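Local coordinates for transcriptional regulator, BadM/Rrf2 family (Thermincola potens, PDB 4CIC), which probably binds DNA as a helix-turn-helix transcription factor of the Rrf2 family, an IscR linked to the regulation of iron-sulfur cluster biogenesis, at residues Ile83-Glu88 with Val127-Thr132. The protein carries 3 engineered substitutions. Sequence-based numbering, arbitrary orientation.
With NA (sodium ion), chain D.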
loop_
_atom_site.group_PDB
_atom_site.type_symbol
_atom_site.label_atom_id
_atom_site.label_comp_id
_atom_site.label_asym_id
_atom_site.label_seq_id
_atom_site.Cartn_x
_atom_site.Cartn_y
_atom_site.Cartn_z
ATOM N N ILE A 83 13.217 8.339 -0.739
ATOM C CA ILE A 83 13.868 7.375 0.127
ATOM C C ILE A 83 13.370 5.968 -0.220
ATOM O O ILE A 83 14.152 5.025 -0.355
ATOM C CB ILE A 83 13.549 7.673 1.603
ATOM C CG1 ILE A 83 14.066 9.066 1.977
ATOM C CG2 ILE A 83 14.083 6.566 2.481
ATOM C CD1 ILE A 83 13.519 9.560 3.321
ATOM N N ILE A 84 12.057 5.835 -0.385
ATOM C CA ILE A 84 11.475 4.541 -0.711
ATOM C C ILE A 84 11.987 4.048 -2.072
ATOM O O ILE A 84 12.352 2.890 -2.214
ATOM C CB ILE A 84 9.932 4.619 -0.702
ATOM C CG1 ILE A 84 9.423 4.946 0.717
ATOM C CG2 ILE A 84 9.318 3.331 -1.206
ATOM C CD1 ILE A 84 10.009 4.083 1.802
ATOM N N ARG A 85 12.026 4.917 -3.070
ATOM C CA ARG A 85 12.567 4.521 -4.375
ATOM C C ARG A 85 14.004 3.993 -4.328
ATOM O O ARG A 85 14.343 3.000 -4.985
ATOM C CB ARG A 85 12.480 5.668 -5.371
ATOM C CG ARG A 85 11.099 5.858 -5.946
ATOM C CD ARG A 85 11.113 6.935 -6.994
ATOM N NE ARG A 85 9.761 7.359 -7.314
ATOM C CZ ARG A 85 9.158 8.391 -6.737
ATOM N NH1 ARG A 85 9.807 9.096 -5.823
ATOM N NH2 ARG A 85 7.919 8.719 -7.079
ATOM N N VAL A 86 14.841 4.651 -3.539
ATOM C CA VAL A 86 16.223 4.214 -3.377
ATOM C C VAL A 86 16.273 2.785 -2.802
ATOM O O VAL A 86 16.996 1.914 -3.301
ATOM C CB VAL A 86 16.982 5.187 -2.475
ATOM C CG1 VAL A 86 18.224 4.524 -1.906
ATOM C CG2 VAL A 86 17.317 6.437 -3.257
ATOM N N LEU A 87 15.476 2.526 -1.777
ATOM C CA LEU A 87 15.579 1.250 -1.084
ATOM C C LEU A 87 14.977 0.101 -1.892
ATOM O O LEU A 87 15.359 -1.055 -1.738
ATOM C CB LEU A 87 14.918 1.339 0.290
ATOM C CG LEU A 87 15.531 2.367 1.248
ATOM C CD1 LEU A 87 14.705 2.421 2.521
ATOM C CD2 LEU A 87 16.986 2.036 1.541
ATOM N N GLU A 88 14.022 0.422 -2.747
ATOM C CA GLU A 88 13.354 -0.645 -3.499
ATOM C C GLU A 88 14.117 -1.049 -4.761
ATOM O O GLU A 88 14.914 -0.281 -5.284
ATOM C CB GLU A 88 11.909 -0.257 -3.760
ATOM C CG GLU A 88 10.980 -0.776 -2.654
ATOM C CD GLU A 88 11.411 -0.364 -1.233
ATOM O OE1 GLU A 88 11.453 0.844 -0.948
ATOM O OE2 GLU A 88 11.656 -1.241 -0.372
ATOM N N VAL A 127 0.985 10.345 -2.291
ATOM C CA VAL A 127 1.141 10.726 -0.886
ATOM C C VAL A 127 2.612 10.854 -0.541
ATOM O O VAL A 127 3.033 11.880 0.022
ATOM C CB VAL A 127 0.497 9.708 0.086
ATOM C CG1 VAL A 127 0.851 10.053 1.538
ATOM C CG2 VAL A 127 -1.020 9.680 -0.100
ATOM N N LEU A 128 3.413 9.857 -0.911
ATOM C CA LEU A 128 4.814 9.850 -0.461
ATOM C C LEU A 128 5.658 10.907 -1.168
ATOM O O LEU A 128 6.699 11.342 -0.654
ATOM C CB LEU A 128 5.449 8.472 -0.590
ATOM C CG LEU A 128 4.771 7.382 0.263
ATOM C CD1 LEU A 128 5.429 6.053 0.038
ATOM C CD2 LEU A 128 4.823 7.776 1.738
ATOM N N ASP A 129 5.215 11.339 -2.340
ATOM C CA ASP A 129 5.920 12.424 -3.011
ATOM C C ASP A 129 5.474 13.786 -2.492
ATOM O O ASP A 129 6.116 14.793 -2.765
ATOM C CB ASP A 129 5.721 12.330 -4.528
ATOM C CG ASP A 129 6.620 11.286 -5.164
ATOM O OD1 ASP A 129 7.550 10.792 -4.475
ATOM O OD2 ASP A 129 6.414 10.979 -6.359
ATOM N N SER A 130 4.376 13.812 -1.743
ATOM C CA SER A 130 3.817 15.074 -1.270
ATOM C C SER A 130 4.384 15.459 0.082
ATOM O O SER A 130 4.098 16.541 0.583
ATOM C CB SER A 130 2.296 14.983 -1.161
ATOM O OG SER A 130 1.915 14.240 -0.013
ATOM N N ILE A 131 5.180 14.568 0.671
ATOM C CA ILE A 131 5.721 14.809 2.016
ATOM C C ILE A 131 7.233 14.834 1.959
ATOM O O ILE A 131 7.854 13.885 1.487
ATOM C CB ILE A 131 5.287 13.679 2.983
ATOM C CG1 ILE A 131 3.762 13.659 3.111
ATOM C CG2 ILE A 131 5.924 13.845 4.361
ATOM C CD1 ILE A 131 3.209 12.360 3.689
ATOM N N THR A 132 7.849 15.903 2.460
ATOM C CA THR A 132 9.296 15.925 2.523
ATOM C C THR A 132 9.757 15.756 3.963
ATOM O O THR A 132 8.958 15.832 4.899
ATOM C CB THR A 132 9.897 17.265 2.040
ATOM O OG1 THR A 132 9.483 18.312 2.922
ATOM C CG2 THR A 132 9.446 17.583 0.622
HETATM NA NA NA D . 16.244 1.453 -5.626
#
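Arg85 meets Asp129 end-on, giving one terminal nitrogen to each carboxylate oxygen. NH2 of Arg85 donates to OD2 of Asp129 at 2.8 Å, with an N-H...O angle of 162°; the NH1 to OD1 bond of the same pair is longer, 3.1 Å, and more bent. Both oxygens use their syn lone pairs, and guanidinium and carboxylate are nearly coplanar, their planes 29° apart; with a bond at each oxygen, neither group can turn far without breaking one. CG of Arg85 lies beside the backbone N (chi1 -78°), and the chain then runs extended to NE, which brings the guanidinium to the carboxylate. Deeper in, CG1 of Ile84 packs against CD1 of Leu128 at 4.2 Å, the two side chains crossing at about a right angle.

Farther out, NH2 of Arg85 also forms a salt bridge with Glu125, one turn back along helix 112-129. Were Arg85 an alanine, the carboxylates of Asp129 and Glu125 would probably lose the cation they share. Val15 of helix 9-23 packs on Ile84, and Val120 of the second subunit on Leu128. At the far end of helix 80-87, the carbonyl oxygens of Arg85, Val86 and Glu88 bind a sodium ion, the closest being Glu88 O at 2.2 Å. At the start of this helix, backbone hydrogen bonds join Gly81 to Leu128 and Val80 to Ile131, in the turn after helix 112-129. The contact ties helix 80-87, whose Val86 and Leu87 pack on helix 43-55, probably the recognition helix of the winged helix-turn-helix, to the long helix at the subunit interface, as in Rrf2-family dimers.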